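Local structure of carboxynorspermidine decarboxylase (Campylobacter jejuni subsp. jejuni 81116, 3N29) at residues Y47-D52 with K77-S82; K56-L61 with K86-Y91; G279-S284 with A304-T309. The protein decarboxylates carboxynorspermidine to the polyamine norspermidine, using a pyridoxal-5'-phosphate cofactor held in a beta/alpha-barrel. One frame throughout, in Å; residues are numbered along the deposited sequence.

Interaction 1 (Y47-D52 with K77-S82). With PLP (pyridoxal-5'-phosphate), chain C.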
ATOM      1  N   TYR A  47      16.356  -1.899   1.399  1.00 17.52           N
ATOM      2  CA  TYR A  47      16.505  -0.699   0.612  1.00 17.60           C
ATOM      3  C   TYR A  47      17.867  -0.079   1.031  1.00 18.28           C
ATOM      4  O   TYR A  47      18.078   0.109   2.240  1.00 18.25           O
ATOM      5  CB  TYR A  47      15.436   0.346   0.924  1.00 17.10           C
ATOM      6  CG  TYR A  47      13.963  -0.047   0.694  1.00 18.24           C
ATOM      7  CD1 TYR A  47      13.378   0.129  -0.522  1.00 20.32           C
ATOM      8  CD2 TYR A  47      13.201  -0.619   1.712  1.00 15.86           C
ATOM      9  CE1 TYR A  47      12.061  -0.213  -0.731  1.00 20.59           C
ATOM     10  CE2 TYR A  47      11.875  -0.943   1.506  1.00 19.64           C
ATOM     11  CZ  TYR A  47      11.319  -0.792   0.263  1.00 18.61           C
ATOM     12  OH  TYR A  47       9.943  -1.069   0.064  1.00 20.37           O
ATOM     13  N   ILE A  48      18.715   0.258   0.080  1.00 18.13           N
ATOM     14  CA  ILE A  48      20.035   0.784   0.377  1.00 19.47           C
ATOM     15  C   ILE A  48      20.237   2.160  -0.244  1.00 19.51           C
ATOM     16  O   ILE A  48      20.259   2.340  -1.465  1.00 19.04           O
ATOM     17  CB  ILE A  48      21.126  -0.210  -0.033  1.00 20.25           C
ATOM     18  CG1 ILE A  48      20.856  -1.588   0.554  1.00 21.24           C
ATOM     19  CG2 ILE A  48      22.526   0.344   0.451  1.00 20.54           C
ATOM     20  CD1 ILE A  48      21.937  -2.627   0.169  1.00 23.44           C
ATOM     21  N   LEU A  49      20.212   3.153   0.590  1.00 18.54           N
ATOM     22  CA  LEU A  49      20.464   4.542   0.137  1.00 19.43           C
ATOM     23  C   LEU A  49      21.949   4.800   0.085  1.00 21.26           C
ATOM     24  O   LEU A  49      22.670   4.381   1.002  1.00 20.06           O
ATOM     25  CB  LEU A  49      19.802   5.499   1.069  1.00 20.43           C
ATOM     26  CG  LEU A  49      20.097   7.009   0.928  1.00 22.54           C
ATOM     27  CD1 LEU A  49      19.386   7.530  -0.212  1.00 27.65           C
ATOM     28  CD2 LEU A  49      19.513   7.713   2.099  1.00 31.52           C
ATOM     29  N   GLU A  50      22.394   5.498  -0.957  1.00 20.42           N
ATOM     30  CA  GLU A  50      23.809   5.750  -1.171  1.00 22.62           C
ATOM     31  C   GLU A  50      24.076   7.204  -0.840  1.00 22.43           C
ATOM     32  O   GLU A  50      23.538   8.083  -1.475  1.00 19.26           O
ATOM     33  CB  GLU A  50      24.229   5.361  -2.566  1.00 23.39           C
ATOM     34  CG  GLU A  50      24.042   3.872  -2.845  1.00 29.03           C
ATOM     35  CD  GLU A  50      24.225   3.511  -4.311  1.00 35.42           C
ATOM     36  OE1 GLU A  50      25.289   3.851  -4.895  1.00 37.88           O
ATOM     37  OE2 GLU A  50      23.311   2.899  -4.891  1.00 37.52           O
ATOM     38  N   GLU A  51      24.844   7.424   0.224  1.00 21.85           N
ATOM     39  CA  GLU A  51      25.135   8.776   0.681  1.00 24.07           C
ATOM     40  C   GLU A  51      25.691   9.656  -0.421  1.00 23.42           C
ATOM     41  O   GLU A  51      25.263  10.804  -0.576  1.00 23.52           O
ATOM     42  CB  GLU A  51      26.022   8.763   1.945  1.00 24.24           C
ATOM     43  CG  GLU A  51      26.423  10.135   2.391  1.00 26.40           C
ATOM     44  CD  GLU A  51      27.219  10.127   3.703  1.00 28.86           C
ATOM     45  OE1 GLU A  51      27.462   9.049   4.286  1.00 28.00           O
ATOM     46  OE2 GLU A  51      27.591  11.234   4.118  1.00 26.35           O
ATOM     47  N   ASP A  52      26.670   9.150  -1.171  1.00 24.31           N
ATOM     48  CA  ASP A  52      27.301   9.915  -2.223  1.00 26.04           C
ATOM     49  C   ASP A  52      26.285  10.448  -3.260  1.00 25.68           C
ATOM     50  O   ASP A  52      26.416  11.568  -3.744  1.00 21.66           O
ATOM     51  CB  ASP A  52      28.413   9.132  -2.963  1.00 28.58           C
ATOM     52  CG  ASP A  52      29.715   8.935  -2.104  1.00 34.21           C
ATOM     53  OD1 ASP A  52      29.985   9.752  -1.187  1.00 41.91           O
ATOM     54  OD2 ASP A  52      30.418   7.911  -2.325  1.00 44.17           O
ATOM     55  N   LYS A  77       6.528  13.649   1.906  1.00 12.09           N
ATOM     56  CA  LYS A  77       5.621  12.731   1.219  1.00 10.64           C
ATOM     57  C   LYS A  77       6.365  11.657   0.468  1.00  8.91           C
ATOM     58  O   LYS A  77       6.083  10.526   0.563  1.00  6.80           O
ATOM     59  CB  LYS A  77       4.700  13.471   0.210  1.00  9.55           C
ATOM     60  CG  LYS A  77       3.501  12.473  -0.248  1.00 13.34           C
ATOM     61  CD  LYS A  77       2.490  13.103  -1.230  1.00 12.22           C
ATOM     62  CE  LYS A  77       3.196  14.311  -1.757  1.00 20.03           C
ATOM     63  NZ  LYS A  77       2.434  15.130  -2.927  1.00 22.67           N
ATOM     64  N   GLY A  78       7.343  12.039  -0.316  1.00 10.83           N
ATOM     65  CA  GLY A  78       8.028  11.064  -1.144  1.00 11.12           C
ATOM     66  C   GLY A  78       9.330  10.494  -0.567  1.00 11.04           C
ATOM     67  O   GLY A  78       9.750   9.405  -0.956  1.00 10.84           O
ATOM     68  N   PHE A  79       9.995  11.239   0.285  1.00 11.51           N
ATOM     69  CA  PHE A  79      11.311  10.852   0.761  1.00 12.43           C
ATOM     70  C   PHE A  79      11.439  11.276   2.212  1.00 12.04           C
ATOM     71  O   PHE A  79      11.384  12.470   2.490  1.00 12.98           O
ATOM     72  CB  PHE A  79      12.407  11.519  -0.078  1.00 10.97           C
ATOM     73  CG  PHE A  79      13.807  11.166   0.305  1.00 14.61           C
ATOM     74  CD1 PHE A  79      14.422  10.046  -0.205  1.00 17.86           C
ATOM     75  CD2 PHE A  79      14.533  11.953   1.194  1.00 16.26           C
ATOM     76  CE1 PHE A  79      15.745   9.755   0.124  1.00 20.75           C
ATOM     77  CE2 PHE A  79      15.862  11.618   1.565  1.00 16.50           C
ATOM     78  CZ  PHE A  79      16.452  10.523   1.015  1.00 18.98           C
ATOM     79  N   ALA A  80      11.540  10.283   3.113  1.00 12.39           N
ATOM     80  CA  ALA A  80      11.576  10.583   4.524  1.00 13.00           C
ATOM     81  C   ALA A  80      12.609   9.701   5.197  1.00 14.97           C
ATOM     82  O   ALA A  80      12.393   9.249   6.315  1.00 17.06           O
ATOM     83  CB  ALA A  80      10.183  10.381   5.118  1.00 11.42           C
ATOM     84  N   PHE A  81      13.707   9.392   4.515  1.00 15.62           N
ATOM     85  CA  PHE A  81      14.639   8.326   5.005  1.00 15.07           C
ATOM     86  C   PHE A  81      15.313   8.805   6.294  1.00 14.20           C
ATOM     87  O   PHE A  81      16.124   9.708   6.262  1.00 14.01           O
ATOM     88  CB  PHE A  81      15.667   8.051   3.933  1.00 15.19           C
ATOM     89  CG  PHE A  81      16.419   6.750   4.091  1.00 14.46           C
ATOM     90  CD1 PHE A  81      15.998   5.609   3.458  1.00 14.39           C
ATOM     91  CD2 PHE A  81      17.582   6.690   4.845  1.00 13.54           C
ATOM     92  CE1 PHE A  81      16.724   4.407   3.584  1.00 14.39           C
ATOM     93  CE2 PHE A  81      18.281   5.524   4.957  1.00 14.49           C
ATOM     94  CZ  PHE A  81      17.829   4.378   4.321  1.00 14.67           C
ATOM     95  N   SER A  82      14.969   8.187   7.425  1.00 14.20           N
ATOM     96  CA  SER A  82      15.255   8.781   8.727  1.00 12.63           C
ATOM     97  C   SER A  82      16.770   8.928   8.863  1.00 13.56           C
ATOM     98  O   SER A  82      17.277   9.960   9.322  1.00 15.14           O
ATOM     99  CB  SER A  82      14.665   7.887   9.809  1.00 13.20           C
ATOM    100  OG  SER A  82      15.282   6.628   9.748  1.00  9.01           O
TER
HETATM  101  N1  PLP C1001       4.348  19.853  -2.116  1.00 27.08           N
HETATM  102  C2  PLP C1001       3.082  19.339  -2.082  1.00 29.00           C
HETATM  103  C2A PLP C1001       1.944  20.174  -1.551  1.00 29.00           C
HETATM  104  C3  PLP C1001       2.888  17.990  -2.512  1.00 31.73           C
HETATM  105  O3  PLP C1001       1.607  17.435  -2.473  1.00 32.97           O
HETATM  106  C4  PLP C1001       3.972  17.218  -2.973  1.00 31.03           C
HETATM  107  C4A PLP C1001       3.746  15.770  -3.386  1.00 32.06           C
HETATM  108  C5  PLP C1001       5.249  17.795  -3.048  1.00 27.80           C
HETATM  109  C6  PLP C1001       5.398  19.126  -2.604  1.00 24.71           C
HETATM  110  C5A PLP C1001       6.448  17.021  -3.546  1.00 25.19           C
HETATM  111  O4P PLP C1001       6.224  16.478  -4.823  1.00 19.83           O
HETATM  112  P   PLP C1001       7.346  15.704  -5.615  1.00 24.37           P
HETATM  113  O1P PLP C1001       7.836  14.600  -4.697  1.00 21.88           O
HETATM  114  O2P PLP C1001       8.492  16.704  -5.902  1.00 23.11           O
HETATM  115  O3P PLP C1001       6.785  15.268  -6.891  1.00 21.52           O
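Leu49 lays one methyl, CD2, over a face of the Phe81 ring, a CH-pi contact in which the methyl carbon stands 3.8 Å from the ring centroid. It is displaced from the centre toward the rim, so its nearest ring atom is Phe81 CD2, 3.5 Å from Leu49 CD2. Farther along the same ring, Phe81 CZ lies 4.0 Å from Leu49 CB, and leucine and phenylalanine therefore run past one another in opposite directions. Each side chain swings its CG away from its own backbone N (chi1 171° for Leu49, -163° for Phe81), which brings the methyl above the ring. The other leucine methyl meets a second aromatic ring in a different way: Leu49 CD1 comes up at the edge of Phe79, near the ring plane, 4.3 Å from Phe79 CE1. One branched side chain is thus shared between two phenylalanines, a face of one and an edge of the other. All three residues are buried, and no hydrogen bond joins the segments; the contact is wholly apolar. Lys77, near the start of the same loop, has its NZ bonded covalently to C4A of pyridoxal phosphate (1.5 Å), consistent with the lysine-linked cofactor of this decarboxylase family. The lysine chain bends at chi3 to reach it. Ala80 and Lys77 pack on Tyr414 and Asn387 of the second subunit, which places the loop at the dimer interface. Strand 46-50 lies between strands 279-290 and 393-397 of the mixed sheet, and Leu394 and Leu396 of the latter extend the apolar patch on Phe81 and Leu49, respectively. The loop facing it runs from the first barrel strand, 71-75, to helix 85-91, so the phenylalanines join barrel and sheet.

Interaction 2 (K56-L61 with K86-Y91)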
ATOM      1  N   LYS A  56      25.086  14.436  -3.909  1.00 24.23           N
ATOM      2  CA  LYS A  56      25.114  15.020  -5.248  1.00 28.11           C
ATOM      3  C   LYS A  56      23.801  15.710  -5.584  1.00 26.94           C
ATOM      4  O   LYS A  56      23.779  16.821  -6.096  1.00 26.44           O
ATOM      5  CB  LYS A  56      25.442  13.964  -6.326  1.00 29.06           C
ATOM      6  CG  LYS A  56      26.977  13.725  -6.407  1.00 37.79           C
ATOM      7  CD  LYS A  56      27.436  12.732  -7.474  1.00 44.78           C
ATOM      8  CE  LYS A  56      28.685  13.259  -8.261  1.00 50.50           C
ATOM      9  NZ  LYS A  56      29.751  13.966  -7.422  1.00 53.21           N
ATOM     10  N   ASN A  57      22.668  15.032  -5.338  1.00 26.24           N
ATOM     11  CA  ASN A  57      21.375  15.705  -5.493  1.00 24.52           C
ATOM     12  C   ASN A  57      21.188  16.952  -4.617  1.00 22.97           C
ATOM     13  O   ASN A  57      20.714  17.968  -5.079  1.00 24.72           O
ATOM     14  CB  ASN A  57      20.182  14.731  -5.166  1.00 23.01           C
ATOM     15  CG  ASN A  57      20.040  13.586  -6.167  1.00 24.67           C
ATOM     16  OD1 ASN A  57      20.760  13.493  -7.119  1.00 18.69           O
ATOM     17  ND2 ASN A  57      19.077  12.701  -5.917  1.00 20.52           N
ATOM     18  N   CYS A  58      21.542  16.862  -3.361  1.00 22.32           N
ATOM     19  CA  CYS A  58      21.412  17.946  -2.464  1.00 24.34           C
ATOM     20  C   CYS A  58      22.344  19.118  -2.784  1.00 24.51           C
ATOM     21  O   CYS A  58      21.905  20.275  -2.637  1.00 25.46           O
ATOM     22  CB  CYS A  58      21.608  17.501  -1.050  1.00 23.91           C
ATOM     23  SG  CYS A  58      20.175  16.421  -0.448  1.00 26.87           S
ATOM     24  N   GLU A  59      23.547  18.823  -3.222  1.00 27.01           N
ATOM     25  CA  GLU A  59      24.494  19.874  -3.682  1.00 29.28           C
ATOM     26  C   GLU A  59      23.821  20.724  -4.741  1.00 29.65           C
ATOM     27  O   GLU A  59      23.825  21.958  -4.672  1.00 28.21           O
ATOM     28  CB  GLU A  59      25.758  19.276  -4.305  1.00 31.47           C
ATOM     29  CG  GLU A  59      26.758  18.795  -3.315  1.00 38.47           C
ATOM     30  CD  GLU A  59      27.945  17.978  -3.943  1.00 43.65           C
ATOM     31  OE1 GLU A  59      28.129  17.954  -5.175  1.00 49.74           O
ATOM     32  OE2 GLU A  59      28.709  17.360  -3.172  1.00 48.31           O
ATOM     33  N   LEU A  60      23.211  20.031  -5.722  1.00 28.60           N
ATOM     34  CA  LEU A  60      22.536  20.654  -6.830  1.00 28.49           C
ATOM     35  C   LEU A  60      21.351  21.501  -6.398  1.00 27.61           C
ATOM     36  O   LEU A  60      21.205  22.634  -6.873  1.00 27.78           O
ATOM     37  CB  LEU A  60      22.170  19.611  -7.930  1.00 29.59           C
ATOM     38  CG  LEU A  60      21.489  20.108  -9.201  1.00 30.55           C
ATOM     39  CD1 LEU A  60      22.423  21.176  -9.973  1.00 34.21           C
ATOM     40  CD2 LEU A  60      21.124  18.934 -10.149  1.00 31.19           C
ATOM     41  N   LEU A  61      20.508  20.980  -5.505  1.00 26.31           N
ATOM     42  CA  LEU A  61      19.366  21.722  -4.961  1.00 25.62           C
ATOM     43  C   LEU A  61      19.847  22.917  -4.124  1.00 26.59           C
ATOM     44  O   LEU A  61      19.242  23.992  -4.153  1.00 26.63           O
ATOM     45  CB  LEU A  61      18.476  20.810  -4.076  1.00 25.23           C
ATOM     46  CG  LEU A  61      17.871  19.602  -4.866  1.00 24.35           C
ATOM     47  CD1 LEU A  61      17.269  18.612  -3.902  1.00 26.01           C
ATOM     48  CD2 LEU A  61      16.843  20.131  -5.806  1.00 24.62           C
ATOM     49  N   LYS A  86      19.623  14.180   8.642  1.00 13.32           N
ATOM     50  CA  LYS A  86      20.620  15.154   9.055  1.00 14.28           C
ATOM     51  C   LYS A  86      21.498  15.569   7.858  1.00 14.69           C
ATOM     52  O   LYS A  86      21.876  16.780   7.716  1.00 14.39           O
ATOM     53  CB  LYS A  86      21.451  14.622  10.211  1.00 14.65           C
ATOM     54  CG  LYS A  86      22.452  15.658  10.684  1.00 20.57           C
ATOM     55  CD  LYS A  86      23.278  15.232  11.869  1.00 24.49           C
ATOM     56  CE  LYS A  86      24.157  16.453  12.269  1.00 27.26           C
ATOM     57  NZ  LYS A  86      24.604  16.342  13.657  1.00 29.58           N
ATOM     58  N   ILE A  87      21.785  14.599   6.977  1.00 14.22           N
ATOM     59  CA  ILE A  87      22.539  14.882   5.764  1.00 14.24           C
ATOM     60  C   ILE A  87      21.775  15.871   4.894  1.00 14.26           C
ATOM     61  O   ILE A  87      22.290  16.911   4.460  1.00 12.96           O
ATOM     62  CB  ILE A  87      22.820  13.617   4.959  1.00 14.20           C
ATOM     63  CG1 ILE A  87      23.854  12.760   5.673  1.00 15.78           C
ATOM     64  CG2 ILE A  87      23.339  13.951   3.554  1.00 12.76           C
ATOM     65  CD1 ILE A  87      23.824  11.332   5.181  1.00 15.27           C
ATOM     66  N   VAL A  88      20.514  15.571   4.663  1.00 12.75           N
ATOM     67  CA  VAL A  88      19.706  16.506   3.854  1.00 12.14           C
ATOM     68  C   VAL A  88      19.697  17.928   4.503  1.00 12.61           C
ATOM     69  O   VAL A  88      19.772  18.983   3.837  1.00 12.80           O
ATOM     70  CB  VAL A  88      18.319  15.976   3.633  1.00 10.18           C
ATOM     71  CG1 VAL A  88      17.464  17.091   2.963  1.00  9.78           C
ATOM     72  CG2 VAL A  88      18.344  14.682   2.732  1.00  9.53           C
ATOM     73  N   GLY A  89      19.596  17.981   5.818  1.00 13.58           N
ATOM     74  CA  GLY A  89      19.619  19.324   6.488  1.00 13.14           C
ATOM     75  C   GLY A  89      20.881  20.177   6.369  1.00 14.13           C
ATOM     76  O   GLY A  89      20.895  21.360   6.733  1.00 13.59           O
ATOM     77  N   GLU A  90      21.942  19.575   5.887  1.00 15.11           N
ATOM     78  CA  GLU A  90      23.196  20.289   5.636  1.00 14.94           C
ATOM     79  C   GLU A  90      22.999  21.168   4.454  1.00 14.55           C
ATOM     80  O   GLU A  90      23.687  22.197   4.283  1.00 12.44           O
ATOM     81  CB  GLU A  90      24.315  19.292   5.303  1.00 15.39           C
ATOM     82  CG  GLU A  90      24.773  18.489   6.467  1.00 14.79           C
ATOM     83  CD  GLU A  90      25.954  17.626   6.123  1.00 17.73           C
ATOM     84  OE1 GLU A  90      26.791  18.033   5.250  1.00 18.41           O
ATOM     85  OE2 GLU A  90      26.059  16.539   6.695  1.00 19.22           O
ATOM     86  N   TYR A  91      22.058  20.764   3.616  1.00 12.91           N
ATOM     87  CA  TYR A  91      21.853  21.436   2.377  1.00 12.08           C
ATOM     88  C   TYR A  91      20.557  22.217   2.235  1.00 13.52           C
ATOM     89  O   TYR A  91      20.581  23.263   1.673  1.00 13.23           O
ATOM     90  CB  TYR A  91      21.943  20.431   1.250  1.00 11.21           C
ATOM     91  CG  TYR A  91      23.175  19.614   1.147  1.00  9.76           C
ATOM     92  CD1 TYR A  91      24.232  20.001   0.327  1.00 12.47           C
ATOM     93  CD2 TYR A  91      23.277  18.387   1.795  1.00 11.74           C
ATOM     94  CE1 TYR A  91      25.372  19.234   0.222  1.00 14.54           C
ATOM     95  CE2 TYR A  91      24.405  17.628   1.705  1.00  9.57           C
ATOM     96  CZ  TYR A  91      25.438  18.026   0.916  1.00 12.77           C
ATOM     97  OH  TYR A  91      26.562  17.270   0.803  1.00 12.62           O
TER
HETATM   98  O   HOH W   1      28.462  18.228  -0.749  1.00 27.59           O
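Cys58 sets its CB over one face of the Tyr91 ring, 3.6 Å from the ring centroid and offset toward the rim beside CG and CD2; the closest approach is 3.4 Å, between Cys58 CB and Tyr91 CD2. This is a CH-pi contact made by the methylene. The sulfur stands farther out and oblique to the ring, with Cys58 SG 5.0 Å from the Tyr91 centroid, a looser sulfur-aromatic contact. Because SG sits beside its own backbone N, opposite the carbonyl carbon (chi1 -70°), it is carried back along the helix toward Val88, whose CG2 lies 4.1 Å from Cys58 SG. Val88 is one turn before Tyr91, so the same helix offers the cysteine a methyl for its sulfur and a ring for its methylene. Glu59 takes a different orientation. Its side chain runs alongside Tyr91 and points the same way, the aliphatic part touching the ring (Glu59 CG to Tyr91 CE1, 3.8 Å), with the carboxylate plane turned 48° from that of the ring. At the far end a water bridges the two: it donates to Glu59 OE2 at 2.6 Å and hydrogen-bonds to Tyr91 OH, also at 2.6 Å, lying in the ring plane at the edge. Helices 51-68 and 85-91 bring these groups together by running nearly parallel, 24° apart in the short segments. Tyr91 OH also hydrogen-bonds to Arg55 NH1, the same nitrogen that forms a salt bridge with Glu90 OE1. The contact is therefore amphipathic: the cysteine methylene covers the ring face and its sulfur meets the Val88 methyl in the buried part, while at a polar, partly exposed margin the phenol oxygen is gripped by Arg55 and by the water that leads to Glu59; the positive charge of Arg55, balanced by Glu90, would probably polarise the phenol O-H.

Interaction 3 (G279-S284 with A304-T309). With NSD (N-(3-aminopropyl)propane-1,3-diamine), chain D.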
ATOM      1  N   GLY A 279      19.223   5.254  -4.524  1.00 10.25           N
ATOM      2  CA  GLY A 279      19.319   3.930  -3.952  1.00 10.41           C
ATOM      3  C   GLY A 279      18.486   2.846  -4.589  1.00 10.00           C
ATOM      4  O   GLY A 279      17.646   3.127  -5.375  1.00  9.54           O
ATOM      5  N   ASN A 280      18.703   1.620  -4.160  1.00  8.10           N
ATOM      6  CA  ASN A 280      18.058   0.461  -4.727  1.00  7.71           C
ATOM      7  C   ASN A 280      17.432  -0.470  -3.733  1.00  6.86           C
ATOM      8  O   ASN A 280      17.745  -0.410  -2.613  1.00  8.40           O
ATOM      9  CB  ASN A 280      19.056  -0.299  -5.594  1.00  8.59           C
ATOM     10  CG  ASN A 280      19.821   0.610  -6.517  1.00  8.38           C
ATOM     11  OD1 ASN A 280      19.263   1.452  -7.129  1.00  8.49           O
ATOM     12  ND2 ASN A 280      21.095   0.415  -6.606  1.00  8.62           N
ATOM     13  N   LEU A 281      16.514  -1.311  -4.181  1.00  7.54           N
ATOM     14  CA  LEU A 281      16.033  -2.333  -3.387  1.00  5.20           C
ATOM     15  C   LEU A 281      16.677  -3.655  -3.802  1.00  7.55           C
ATOM     16  O   LEU A 281      16.561  -4.070  -4.981  1.00  6.98           O
ATOM     17  CB  LEU A 281      14.512  -2.387  -3.506  1.00  5.23           C
ATOM     18  CG  LEU A 281      13.752  -3.594  -2.966  1.00  4.96           C
ATOM     19  CD1 LEU A 281      13.931  -3.725  -1.491  1.00  6.50           C
ATOM     20  CD2 LEU A 281      12.221  -3.561  -3.387  1.00  5.87           C
ATOM     21  N   VAL A 282      17.341  -4.343  -2.846  1.00  6.14           N
ATOM     22  CA  VAL A 282      18.122  -5.512  -3.099  1.00  6.00           C
ATOM     23  C   VAL A 282      17.416  -6.722  -2.568  1.00  4.68           C
ATOM     24  O   VAL A 282      16.986  -6.712  -1.406  1.00  5.12           O
ATOM     25  CB  VAL A 282      19.537  -5.398  -2.453  1.00  7.65           C
ATOM     26  CG1 VAL A 282      20.314  -6.695  -2.829  1.00  5.49           C
ATOM     27  CG2 VAL A 282      20.196  -4.116  -2.964  1.00 13.17           C
ATOM     28  N   ALA A 283      17.242  -7.747  -3.381  1.00  4.60           N
ATOM     29  CA  ALA A 283      16.472  -8.925  -2.994  1.00  4.70           C
ATOM     30  C   ALA A 283      17.281 -10.109  -3.418  1.00  5.47           C
ATOM     31  O   ALA A 283      18.241  -9.965  -4.211  1.00  6.52           O
ATOM     32  CB  ALA A 283      15.113  -8.892  -3.747  1.00  5.00           C
ATOM     33  N   SER A 284      16.964 -11.275  -2.904  1.00  3.96           N
ATOM     34  CA  SER A 284      17.596 -12.487  -3.350  1.00  5.22           C
ATOM     35  C   SER A 284      16.623 -13.382  -4.121  1.00  4.54           C
ATOM     36  O   SER A 284      15.434 -13.427  -3.784  1.00  3.75           O
ATOM     37  CB  SER A 284      18.073 -13.300  -2.092  1.00  7.26           C
ATOM     38  OG  SER A 284      19.122 -12.560  -1.405  1.00  8.76           O
ATOM     39  N   ALA A 304       3.887  -5.132  -1.958  1.00  7.80           N
ATOM     40  CA  ALA A 304       4.146  -4.665  -0.593  1.00  7.14           C
ATOM     41  C   ALA A 304       5.326  -3.719  -0.530  1.00  7.46           C
ATOM     42  O   ALA A 304       5.345  -2.822   0.362  1.00  8.00           O
ATOM     43  CB  ALA A 304       4.361  -5.890   0.307  1.00  5.71           C
ATOM     44  N   HIS A 305       6.314  -3.895  -1.433  1.00  7.32           N
ATOM     45  CA  HIS A 305       7.628  -3.194  -1.332  1.00  7.48           C
ATOM     46  C   HIS A 305       7.925  -2.193  -2.447  1.00  8.17           C
ATOM     47  O   HIS A 305       8.746  -1.300  -2.264  1.00  8.50           O
ATOM     48  CB  HIS A 305       8.778  -4.239  -1.232  1.00  7.28           C
ATOM     49  CG  HIS A 305       8.645  -5.211  -0.090  1.00  4.38           C
ATOM     50  ND1 HIS A 305       9.282  -6.418  -0.075  1.00  7.02           N
ATOM     51  CD2 HIS A 305       7.885  -5.185   1.029  1.00  2.86           C
ATOM     52  CE1 HIS A 305       8.953  -7.099   1.017  1.00  5.93           C
ATOM     53  NE2 HIS A 305       8.111  -6.360   1.716  1.00  4.44           N
ATOM     54  N   MET A 306       7.236  -2.311  -3.621  1.00 11.22           N
ATOM     55  CA  MET A 306       7.354  -1.333  -4.677  1.00  9.85           C
ATOM     56  C   MET A 306       5.924  -1.025  -5.137  1.00 10.47           C
ATOM     57  O   MET A 306       5.613  -1.232  -6.310  1.00 12.65           O
ATOM     58  CB  MET A 306       8.239  -1.833  -5.870  1.00  8.47           C
ATOM     59  CG  MET A 306       9.794  -2.121  -5.527  1.00  9.04           C
ATOM     60  SD  MET A 306      10.733  -2.858  -6.906  1.00  4.80           S
ATOM     61  CE  MET A 306      10.389  -4.591  -6.707  1.00 13.75           C
ATOM     62  N   PRO A 307       5.050  -0.622  -4.250  1.00 10.90           N
ATOM     63  CA  PRO A 307       3.631  -0.472  -4.547  1.00 12.56           C
ATOM     64  C   PRO A 307       3.316   0.368  -5.782  1.00 10.77           C
ATOM     65  O   PRO A 307       2.410   0.048  -6.465  1.00 11.55           O
ATOM     66  CB  PRO A 307       3.079   0.176  -3.297  1.00 11.52           C
ATOM     67  CG  PRO A 307       4.189   0.519  -2.499  1.00 12.97           C
ATOM     68  CD  PRO A 307       5.380  -0.120  -2.924  1.00 12.67           C
ATOM     69  N   ASP A 308       4.063   1.412  -6.035  1.00 11.72           N
ATOM     70  CA  ASP A 308       3.811   2.220  -7.197  1.00 13.43           C
ATOM     71  C   ASP A 308       3.981   1.475  -8.522  1.00 12.91           C
ATOM     72  O   ASP A 308       3.372   1.838  -9.466  1.00 13.25           O
ATOM     73  CB  ASP A 308       4.575   3.531  -7.193  1.00 14.22           C
ATOM     74  CG  ASP A 308       4.049   4.526  -6.160  1.00 18.21           C
ATOM     75  OD1 ASP A 308       2.951   4.375  -5.621  1.00 18.24           O
ATOM     76  OD2 ASP A 308       4.752   5.452  -5.881  1.00 18.34           O
ATOM     77  N   THR A 309       4.764   0.408  -8.551  1.00 13.14           N
ATOM     78  CA  THR A 309       4.878  -0.375  -9.746  1.00 12.89           C
ATOM     79  C   THR A 309       3.509  -0.971 -10.139  1.00 14.64           C
ATOM     80  O   THR A 309       3.242  -1.115 -11.291  1.00 13.77           O
ATOM     81  CB  THR A 309       5.959  -1.457  -9.650  1.00 13.07           C
ATOM     82  OG1 THR A 309       5.656  -2.386  -8.632  1.00 12.81           O
ATOM     83  CG2 THR A 309       7.309  -0.816  -9.399  1.00  8.34           C
TER
HETATM   84  C1  NSD D1002       5.510  12.397  -7.066  1.00 57.70           C
HETATM   85  N1  NSD D1002       6.532  12.719  -8.019  1.00 56.76           N
HETATM   86  C2  NSD D1002       4.131  12.575  -7.606  1.00 60.03           C
HETATM   87  N2  NSD D1002       2.638  11.748  -5.933  1.00 61.40           N
HETATM   88  C3  NSD D1002       3.104  12.757  -6.546  1.00 62.11           C
HETATM   89  N3  NSD D1002       3.530   7.550  -5.046  1.00 52.57           N
HETATM   90  C4  NSD D1002       2.943  10.535  -6.136  1.00 57.55           C
HETATM   91  C5  NSD D1002       2.251   9.540  -5.246  1.00 56.37           C
HETATM   92  C6  NSD D1002       2.431   8.130  -5.748  1.00 54.98           C
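Leu281 drives one methyl, CD2, against the side chain of Met306, and almost all the close packing is gathered at that single carbon. It lies 3.5 Å from Met306 CG; Met306 SD is 3.9 Å from it, and the bend at chi3 (-85°) brings CE to the same distance. The leucine slants across the methionine, with no hydrogen bond between the segments. The contact slackens toward His305, where only CB comes up, 4.1 Å from Leu281 CD2; the imidazole turns off toward Thr300, which its ND1 hydrogen-bonds. Beyond Met306 the 304-309 segment no longer touches the strand. Met306 O receives both Thr309 N and Thr309 OG1, the hydroxyl at 2.6 Å and in the carbonyl plane, which ties down the start of the next helical turn. From that turn Asp308 faces the ligand, its OD2 accepting a hydrogen bond from N3 of norspermidine at 2.6 Å, while OD1 forms a salt bridge with Lys382. Strand 279-290 pairs with strands 46-50 and 369-372; Tyr47 of the former packs on Leu281 and Phe372 of the latter on Met306, so the end of helix 302-305 and the turn at Met306 pack on this mixed sheet, with helix 307-311 leading on toward the ligand.

Interactions 1 and 3 share one sheet: strands 46-50 and 279-290 are antiparallel neighbours, joined by Ile48 N to Asn280 O at 2.9 Å, and Tyr47 OH also reaches His305 O at 2.6 Å. Interactions 1 and 2 both use helix 51-68 and touch where Phe79 CE2 meets Val88 CG2 at 4.1 Å. Interactions 2 and 3 do not touch; their nearest atoms are about 8 Å apart. Interactions 1 and 3 each supply one residue of the active site: Lys77 of interaction 1 carries the cofactor, and Asp308 of interaction 3 holds the far amine of norspermidine. At the ligand's other end, NSD N1 lies 2.8 Å from PLP O3P.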